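Local coordinates for protein beta-galactosidase/beta-glucuronidase (Faecalibacterium prausnitzii L2-6, PDB 6MVF) that probably hydrolyses beta-glucuronides as a family 2 glycoside hydrolase and binds flavin mononucleotide (FMN), at residues G617-T620 with K626-V629; Y516-F521 with Q572-K577; G491-H496 with G585-Q590. All blocks are in the same frame, centred on the assembly; numbering follows the deposited sequence.

Contact 1 (G617-T620 with K626-V629)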
loop_
_atom_site.group_PDB
_atom_site.type_symbol
_atom_site.label_atom_id
_atom_site.label_comp_id
_atom_site.label_asym_id
_atom_site.label_seq_id
_atom_site.Cartn_x
_atom_site.Cartn_y
_atom_site.Cartn_z
ATOM N N GLY A 617 -42.455 -23.490 -9.802
ATOM C CA GLY A 617 -42.648 -24.558 -8.835
ATOM C C GLY A 617 -41.632 -24.479 -7.721
ATOM O O GLY A 617 -40.650 -23.736 -7.780
ATOM N N THR A 618 -41.890 -25.271 -6.686
ATOM C CA THR A 618 -40.984 -25.423 -5.557
ATOM C C THR A 618 -40.572 -26.882 -5.446
ATOM O O THR A 618 -41.424 -27.772 -5.484
ATOM C CB THR A 618 -41.643 -24.957 -4.261
ATOM O OG1 THR A 618 -42.044 -23.597 -4.426
ATOM C CG2 THR A 618 -40.676 -25.055 -3.089
ATOM N N GLN A 619 -39.273 -27.126 -5.305
ATOM C CA GLN A 619 -38.765 -28.474 -5.119
ATOM C C GLN A 619 -37.866 -28.538 -3.896
ATOM O O GLN A 619 -37.136 -27.586 -3.588
ATOM C CB GLN A 619 -37.987 -28.943 -6.334
ATOM C CG GLN A 619 -38.837 -29.566 -7.411
ATOM C CD GLN A 619 -38.022 -29.848 -8.645
ATOM O OE1 GLN A 619 -36.964 -30.485 -8.570
ATOM N NE2 GLN A 619 -38.477 -29.336 -9.790
ATOM N N THR A 620 -37.926 -29.674 -3.205
ATOM C CA THR A 620 -36.971 -30.023 -2.161
ATOM C C THR A 620 -36.163 -31.202 -2.674
ATOM O O THR A 620 -36.732 -32.227 -3.061
ATOM C CB THR A 620 -37.669 -30.357 -0.837
ATOM O OG1 THR A 620 -38.424 -29.215 -0.400
ATOM C CG2 THR A 620 -36.639 -30.743 0.246
ATOM N N LYS A 626 -34.440 -29.773 -11.056
ATOM C CA LYS A 626 -34.819 -29.636 -12.458
ATOM C C LYS A 626 -36.273 -29.189 -12.555
ATOM O O LYS A 626 -37.157 -29.798 -11.949
ATOM C CB LYS A 626 -34.592 -30.950 -13.212
ATOM C CG LYS A 626 -33.195 -31.523 -13.007
ATOM C CD LYS A 626 -33.029 -32.922 -13.622
ATOM C CE LYS A 626 -31.857 -33.656 -12.960
ATOM N NZ LYS A 626 -31.004 -34.457 -13.898
ATOM N N PHE A 627 -36.518 -28.119 -13.300
ATOM C CA PHE A 627 -37.861 -27.580 -13.493
ATOM C C PHE A 627 -38.209 -27.607 -14.974
ATOM O O PHE A 627 -37.360 -27.321 -15.828
ATOM C CB PHE A 627 -37.975 -26.133 -12.979
ATOM C CG PHE A 627 -37.649 -25.964 -11.527
ATOM C CD1 PHE A 627 -36.323 -25.879 -11.104
ATOM C CD2 PHE A 627 -38.665 -25.868 -10.583
ATOM C CE1 PHE A 627 -36.007 -25.707 -9.768
ATOM C CE2 PHE A 627 -38.364 -25.695 -9.236
ATOM C CZ PHE A 627 -37.028 -25.607 -8.829
ATOM N N ASP A 628 -39.448 -27.956 -15.288
ATOM C CA ASP A 628 -39.938 -27.881 -16.658
ATOM C C ASP A 628 -40.686 -26.572 -16.804
ATOM O O ASP A 628 -41.697 -26.355 -16.128
ATOM C CB ASP A 628 -40.845 -29.059 -17.004
ATOM C CG ASP A 628 -40.082 -30.211 -17.623
ATOM O OD1 ASP A 628 -39.497 -30.001 -18.721
ATOM O OD2 ASP A 628 -40.048 -31.308 -17.001
ATOM N N VAL A 629 -40.191 -25.698 -17.670
ATOM C CA VAL A 629 -40.683 -24.327 -17.738
ATOM C C VAL A 629 -41.259 -24.067 -19.119
ATOM O O VAL A 629 -40.589 -24.298 -20.130
ATOM C CB VAL A 629 -39.575 -23.313 -17.405
ATOM C CG1 VAL A 629 -40.150 -21.886 -17.430
ATOM C CG2 VAL A 629 -38.893 -23.663 -16.042
HETATM O O HOH W 1 -35.199 -32.125 -9.314
#
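Q619 reaches across from its strand to the backbone of K626 and to the ring of F627. Its CB points toward the opposite strand. From there CG turns beside the backbone N (chi1 -86°), and the chain then runs out extended, which brings the amide up to K626. Q619 CD lies 3.4 Å from K626 O. At the tip, Q619 NE2 donates to K626 O at 2.6 Å, and the bond is nearly straight (175° at the hydrogen). K626 O lies in the plane of the Q619 amide, but NE2 approaches from above the carbonyl plane of K626. The consecutive strands 614-620 and 624-629 pass here from one sheet to the other of the C-terminal beta domain, each at an edge of its own sheet. They run nearly antiparallel, with segment axes 8.5 Å apart, so side chains and not a backbone ladder join them. OE1 of Q619 accepts from a water that in turn accepts from K626 N. Q619 NE2 also sits 3.5 Å above one face of the F627 ring, toward its rim. F627 CE2 comes 3.3 Å from G617 O, obliquely. F627 also packs on V607 and L609 of strand 606-611.

Contact 2 (Y516-F521 with Q572-K577)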
loop_
_atom_site.group_PDB
_atom_site.type_symbol
_atom_site.label_atom_id
_atom_site.label_comp_id
_atom_site.label_asym_id
_atom_site.label_seq_id
_atom_site.Cartn_x
_atom_site.Cartn_y
_atom_site.Cartn_z
ATOM N N TYR A 516 -23.266 -36.755 -11.820
ATOM C CA TYR A 516 -23.187 -38.141 -11.369
ATOM C C TYR A 516 -21.968 -38.360 -10.475
ATOM O O TYR A 516 -22.075 -38.989 -9.420
ATOM C CB TYR A 516 -23.175 -39.092 -12.573
ATOM C CG TYR A 516 -22.995 -40.565 -12.227
ATOM C CD1 TYR A 516 -21.738 -41.076 -11.904
ATOM C CD2 TYR A 516 -24.078 -41.448 -12.237
ATOM C CE1 TYR A 516 -21.555 -42.415 -11.587
ATOM C CE2 TYR A 516 -23.908 -42.802 -11.940
ATOM C CZ TYR A 516 -22.636 -43.274 -11.607
ATOM O OH TYR A 516 -22.427 -44.596 -11.292
ATOM N N MET A 517 -20.801 -37.850 -10.878
ATOM C CA MET A 517 -19.571 -38.149 -10.146
ATOM C C MET A 517 -19.562 -37.501 -8.768
ATOM O O MET A 517 -19.087 -38.106 -7.799
ATOM C CB MET A 517 -18.352 -37.695 -10.946
ATOM C CG MET A 517 -18.229 -38.381 -12.287
ATOM S SD MET A 517 -18.059 -40.178 -12.123
ATOM C CE MET A 517 -16.363 -40.316 -11.545
ATOM N N ALA A 518 -20.042 -36.261 -8.668
ATOM C CA ALA A 518 -20.132 -35.596 -7.377
ATOM C C ALA A 518 -20.882 -36.460 -6.382
ATOM O O ALA A 518 -20.453 -36.628 -5.236
ATOM C CB ALA A 518 -20.830 -34.237 -7.526
ATOM N N GLN A 519 -22.014 -37.021 -6.818
ATOM C CA GLN A 519 -22.821 -37.871 -5.959
ATOM C C GLN A 519 -22.177 -39.247 -5.766
ATOM O O GLN A 519 -22.276 -39.827 -4.681
ATOM C CB GLN A 519 -24.231 -37.988 -6.551
ATOM C CG GLN A 519 -25.188 -38.779 -5.686
ATOM C CD GLN A 519 -25.401 -38.103 -4.361
ATOM O OE1 GLN A 519 -25.674 -36.898 -4.318
ATOM N NE2 GLN A 519 -25.236 -38.856 -3.259
ATOM N N ALA A 520 -21.504 -39.772 -6.794
ATOM C CA ALA A 520 -20.803 -41.048 -6.664
ATOM C C ALA A 520 -19.746 -41.001 -5.563
ATOM O O ALA A 520 -19.635 -41.940 -4.765
ATOM C CB ALA A 520 -20.159 -41.445 -7.998
ATOM N N PHE A 521 -18.956 -39.920 -5.508
ATOM C CA PHE A 521 -17.905 -39.855 -4.494
ATOM C C PHE A 521 -18.451 -39.486 -3.127
ATOM O O PHE A 521 -17.922 -39.946 -2.118
ATOM C CB PHE A 521 -16.803 -38.891 -4.917
ATOM C CG PHE A 521 -16.035 -39.376 -6.103
ATOM C CD1 PHE A 521 -15.377 -40.597 -6.056
ATOM C CD2 PHE A 521 -16.008 -38.647 -7.280
ATOM C CE1 PHE A 521 -14.685 -41.078 -7.153
ATOM C CE2 PHE A 521 -15.308 -39.110 -8.384
ATOM C CZ PHE A 521 -14.643 -40.333 -8.327
ATOM N N GLN A 572 -19.539 -26.762 -6.405
ATOM C CA GLN A 572 -19.725 -25.752 -5.375
ATOM C C GLN A 572 -20.917 -26.091 -4.497
ATOM O O GLN A 572 -20.824 -26.033 -3.265
ATOM C CB GLN A 572 -19.893 -24.366 -5.985
ATOM C CG GLN A 572 -19.693 -23.291 -4.942
ATOM C CD GLN A 572 -19.733 -21.891 -5.511
ATOM O OE1 GLN A 572 -20.673 -21.520 -6.224
ATOM N NE2 GLN A 572 -18.702 -21.092 -5.192
ATOM N N ALA A 573 -22.039 -26.475 -5.109
ATOM C CA ALA A 573 -23.190 -26.906 -4.314
ATOM C C ALA A 573 -22.887 -28.173 -3.496
ATOM O O ALA A 573 -23.396 -28.326 -2.380
ATOM C CB ALA A 573 -24.417 -27.113 -5.220
ATOM N N TYR A 574 -22.048 -29.082 -4.006
ATOM C CA TYR A 574 -21.787 -30.317 -3.274
ATOM C C TYR A 574 -20.732 -30.152 -2.187
ATOM O O TYR A 574 -20.718 -30.945 -1.244
ATOM C CB TYR A 574 -21.347 -31.426 -4.229
ATOM C CG TYR A 574 -22.473 -32.318 -4.730
ATOM C CD1 TYR A 574 -23.220 -31.981 -5.869
ATOM C CD2 TYR A 574 -22.778 -33.507 -4.075
ATOM C CE1 TYR A 574 -24.248 -32.803 -6.327
ATOM C CE2 TYR A 574 -23.801 -34.324 -4.516
ATOM C CZ TYR A 574 -24.527 -33.973 -5.642
ATOM O OH TYR A 574 -25.541 -34.804 -6.059
ATOM N N TRP A 575 -19.868 -29.140 -2.288
ATOM C CA TRP A 575 -18.708 -28.983 -1.419
ATOM C C TRP A 575 -18.738 -27.727 -0.561
ATOM O O TRP A 575 -18.362 -27.792 0.613
ATOM C CB TRP A 575 -17.422 -28.951 -2.255
ATOM C CG TRP A 575 -17.114 -30.204 -3.005
ATOM C CD1 TRP A 575 -17.699 -31.439 -2.855
ATOM C CD2 TRP A 575 -16.144 -30.344 -4.052
ATOM N NE1 TRP A 575 -17.137 -32.336 -3.738
ATOM C CE2 TRP A 575 -16.182 -31.687 -4.482
ATOM C CE3 TRP A 575 -15.257 -29.460 -4.670
ATOM C CZ2 TRP A 575 -15.361 -32.162 -5.482
ATOM C CZ3 TRP A 575 -14.453 -29.933 -5.664
ATOM C CH2 TRP A 575 -14.514 -31.276 -6.068
ATOM N N ALA A 576 -19.131 -26.580 -1.122
ATOM C CA ALA A 576 -18.978 -25.309 -0.425
ATOM C C ALA A 576 -20.003 -25.184 0.688
ATOM O O ALA A 576 -21.101 -25.757 0.629
ATOM C CB ALA A 576 -19.116 -24.115 -1.380
ATOM N N LYS A 577 -19.633 -24.426 1.718
ATOM C CA LYS A 577 -20.545 -24.192 2.826
ATOM C C LYS A 577 -21.265 -22.854 2.740
ATOM O O LYS A 577 -22.402 -22.755 3.219
ATOM C CB LYS A 577 -19.795 -24.303 4.161
ATOM C CG LYS A 577 -19.300 -25.731 4.464
ATOM C CD LYS A 577 -20.351 -26.791 4.107
ATOM C CE LYS A 577 -19.769 -28.206 4.092
ATOM N NZ LYS A 577 -19.630 -28.817 5.455
HETATM O O HOH W 2 -18.193 -35.115 -3.999
#
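A518 and Y574 make the apolar part of this contact. The methyl CB of A518 sits over the centre of the Y574 ring, 3.7 Å from the centroid and 13° off the ring normal. This is a CH-pi contact, and the methyl meets the ring carbons almost evenly. The polar part is one hydrogen bond. Y574 OH donates to Q519 OE1 at 2.7 Å, onto a lone pair of that oxygen in the carbonyl plane (C=O...donor angle 136°). OE1 lies at the edge of the Y574 ring, while the amide and ring planes stand 60° apart. Q519 gets there with CG anti to its backbone N and a bend at chi2. Its NE2 is bonded to D523, which helps fix the amide. The two segments belong to helix 507-522, which leads into the last strand of the TIM barrel, and helix 566-575, which follows that strand. The contact joins neighbouring helices on the outside of the barrel. A water donates to A518 O and accepts from W575 NE1, 3.0 Å from each, in the plane of the indole. H622 touches Q519 and R623 touches Y574, both from the loop between strands 614-620 and 624-629.

Contact 3 (G491-H496 with G585-Q590)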
loop_
_atom_site.group_PDB
_atom_site.type_symbol
_atom_site.label_atom_id
_atom_site.label_comp_id
_atom_site.label_asym_id
_atom_site.label_seq_id
_atom_site.Cartn_x
_atom_site.Cartn_y
_atom_site.Cartn_z
ATOM N N GLY A 491 -16.065 -29.855 -21.993
ATOM C CA GLY A 491 -17.145 -28.900 -22.059
ATOM C C GLY A 491 -16.651 -27.652 -22.770
ATOM O O GLY A 491 -15.710 -26.984 -22.321
ATOM N N ILE A 492 -17.263 -27.350 -23.907
ATOM C CA ILE A 492 -16.918 -26.183 -24.703
ATOM C C ILE A 492 -18.161 -25.303 -24.709
ATOM O O ILE A 492 -19.216 -25.727 -25.190
ATOM C CB ILE A 492 -16.451 -26.600 -26.105
ATOM C CG1 ILE A 492 -15.204 -27.487 -25.930
ATOM C CG2 ILE A 492 -16.162 -25.397 -26.972
ATOM C CD1 ILE A 492 -14.514 -27.920 -27.192
ATOM N N ILE A 493 -18.071 -24.111 -24.107
ATOM C CA ILE A 493 -19.300 -23.476 -23.617
ATOM C C ILE A 493 -20.066 -22.701 -24.692
ATOM O O ILE A 493 -21.098 -22.092 -24.398
ATOM C CB ILE A 493 -19.044 -22.568 -22.391
ATOM C CG1 ILE A 493 -17.941 -21.538 -22.639
ATOM C CG2 ILE A 493 -18.718 -23.386 -21.176
ATOM C CD1 ILE A 493 -17.606 -20.711 -21.418
ATOM N N ASN A 494 -19.617 -22.739 -25.942
ATOM C CA ASN A 494 -20.493 -22.268 -27.011
ATOM C C ASN A 494 -21.414 -23.356 -27.585
ATOM O O ASN A 494 -22.394 -22.999 -28.257
ATOM C CB ASN A 494 -19.675 -21.625 -28.140
ATOM C CG ASN A 494 -18.757 -22.605 -28.833
ATOM O OD1 ASN A 494 -17.700 -22.938 -28.313
ATOM N ND2 ASN A 494 -19.156 -23.071 -30.019
ATOM N N TRP A 495 -21.152 -24.661 -27.329
ATOM C CA TRP A 495 -22.050 -25.744 -27.751
ATOM C C TRP A 495 -23.096 -26.024 -26.676
ATOM O O TRP A 495 -22.761 -26.127 -25.490
ATOM C CB TRP A 495 -21.289 -27.040 -28.054
ATOM C CG TRP A 495 -20.078 -26.893 -28.908
ATOM C CD1 TRP A 495 -18.827 -27.358 -28.629
ATOM C CD2 TRP A 495 -19.987 -26.238 -30.186
ATOM N NE1 TRP A 495 -17.956 -27.026 -29.650
ATOM C CE2 TRP A 495 -18.644 -26.339 -30.614
ATOM C CE3 TRP A 495 -20.908 -25.577 -31.005
ATOM C CZ2 TRP A 495 -18.204 -25.806 -31.813
ATOM C CZ3 TRP A 495 -20.470 -25.041 -32.193
ATOM C CH2 TRP A 495 -19.135 -25.157 -32.591
ATOM N N HIS A 496 -24.357 -26.171 -27.095
ATOM C CA HIS A 496 -25.467 -26.432 -26.179
ATOM C C HIS A 496 -26.507 -27.337 -26.824
ATOM O O HIS A 496 -26.944 -27.085 -27.953
ATOM C CB HIS A 496 -26.125 -25.130 -25.729
ATOM C CG HIS A 496 -25.182 -24.226 -25.016
ATOM N ND1 HIS A 496 -24.751 -24.477 -23.733
ATOM C CD2 HIS A 496 -24.532 -23.115 -25.427
ATOM C CE1 HIS A 496 -23.894 -23.541 -23.372
ATOM N NE2 HIS A 496 -23.741 -22.704 -24.384
ATOM N N GLY A 585 -27.142 -23.193 -17.474
ATOM C CA GLY A 585 -27.549 -23.019 -18.851
ATOM C C GLY A 585 -27.709 -21.596 -19.338
ATOM O O GLY A 585 -28.370 -21.393 -20.364
ATOM N N ARG A 586 -27.104 -20.607 -18.661
ATOM C CA ARG A 586 -27.249 -19.220 -19.099
ATOM C C ARG A 586 -26.714 -19.010 -20.525
ATOM O O ARG A 586 -27.232 -18.155 -21.259
ATOM C CB ARG A 586 -26.546 -18.274 -18.120
ATOM C CG ARG A 586 -25.055 -18.307 -18.308
ATOM C CD ARG A 586 -24.277 -17.402 -17.411
ATOM N NE ARG A 586 -24.439 -17.672 -15.993
ATOM C CZ ARG A 586 -23.727 -17.046 -15.063
ATOM N NH1 ARG A 586 -22.821 -16.146 -15.436
ATOM N NH2 ARG A 586 -23.920 -17.298 -13.776
ATOM N N ARG A 587 -25.689 -19.775 -20.936
ATOM C CA ARG A 587 -25.166 -19.696 -22.294
ATOM C C ARG A 587 -26.022 -20.468 -23.293
ATOM O O ARG A 587 -25.883 -20.253 -24.504
ATOM C CB ARG A 587 -23.708 -20.170 -22.334
ATOM C CG ARG A 587 -22.759 -19.172 -21.678
ATOM C CD ARG A 587 -21.382 -19.738 -21.339
ATOM N NE ARG A 587 -21.407 -20.623 -20.184
ATOM C CZ ARG A 587 -21.288 -20.239 -18.915
ATOM N NH1 ARG A 587 -21.123 -18.954 -18.594
ATOM N NH2 ARG A 587 -21.344 -21.152 -17.958
ATOM N N HIS A 588 -26.931 -21.324 -22.823
ATOM C CA HIS A 588 -28.024 -21.823 -23.660
ATOM C C HIS A 588 -29.121 -20.751 -23.685
ATOM O O HIS A 588 -30.240 -20.937 -23.202
ATOM C CB HIS A 588 -28.526 -23.168 -23.137
ATOM C CG HIS A 588 -29.443 -23.895 -24.075
ATOM N ND1 HIS A 588 -29.752 -25.233 -23.922
ATOM C CD2 HIS A 588 -30.132 -23.474 -25.165
ATOM C CE1 HIS A 588 -30.578 -25.604 -24.886
ATOM N NE2 HIS A 588 -30.827 -24.555 -25.650
ATOM N N ALA A 589 -28.750 -19.595 -24.257
ATOM C CA ALA A 589 -29.547 -18.376 -24.122
ATOM C C ALA A 589 -30.880 -18.468 -24.864
ATOM O O ALA A 589 -31.906 -17.983 -24.374
ATOM C CB ALA A 589 -28.741 -17.180 -24.617
ATOM N N GLN A 590 -30.896 -19.073 -26.043
ATOM C CA GLN A 590 -32.102 -19.164 -26.860
ATOM C C GLN A 590 -32.618 -20.598 -26.832
ATOM O O GLN A 590 -31.918 -21.520 -27.258
ATOM C CB GLN A 590 -31.808 -18.696 -28.286
ATOM C CG GLN A 590 -31.671 -17.179 -28.401
ATOM C CD GLN A 590 -30.934 -16.754 -29.656
ATOM O OE1 GLN A 590 -30.289 -17.569 -30.293
ATOM N NE2 GLN A 590 -31.019 -15.471 -30.008
#
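Two type I beta turns meet here, I492-W495 in a loop of the TIM barrel domain and G585-H588 in the loop after strand 581-583. H588 closes the second turn and is also the centre of an inverse gamma turn. No direct hydrogen bond joins the two segments. Van der Waals packing of side chains and backbone joins them. The H496 ring lies flat against the other loop. Over one face it has H588 N, 3.7 Å above the plane and near the ring centre, and the carbonyl carbon of R587 toward the rim. H496 NE2 is 3.3 Å from R587 CB. It also gives a weak, bent hydrogen bond (121° at the hydrogen) to I493 O in its own loop. The methylene of H496 then serves the second histidine. H496 CB lies over one face of the H588 ring, 4.2 Å from the centroid. The H496 and H588 rings are tilted by only 23° but slid apart, with centroids 5.8 Å from each other, so they barely overlap. On the other flank, I493 packs on the arm of R587, with I493 CB 3.8 Å from R587 NE. The R587 chain bends at chi3 (-74°). N264 of the second subunit bonds to I493 N, and E223 of that subunit pairs with R586. H496 ND1 is bonded to E508 and R587 NH2 forms a salt bridge with E507, so the first turn of helix 507-522 flanks the contact. H588 NE2 is bonded to E657, Y661 meets the H496 ring edge-to-face, and the 585-590 loop leads into strand 590-592 beside strand 646-654.

Overall arrangement
The three contacts lie on the same side of the chain's centre, and all are away from the FMN pocket. Helix 507-522 runs near all three. Contact 2 lies on it, contact 3 uses E507 and E508 at its start, and K626 of contact 1 makes a long, weak ion pair with its E515. Contacts 2 and 3 have centres 22 Å apart and nearest atoms about 9 Å apart. Contact 1 is about 20 Å from contact 2 and 21 Å from contact 3, centre to centre. None touches another. Contact 2 is within the barrel domain, contact 3 joins that domain to the start of the C-terminal beta domain, and contact 1 lies further out, between the sheets of the latter.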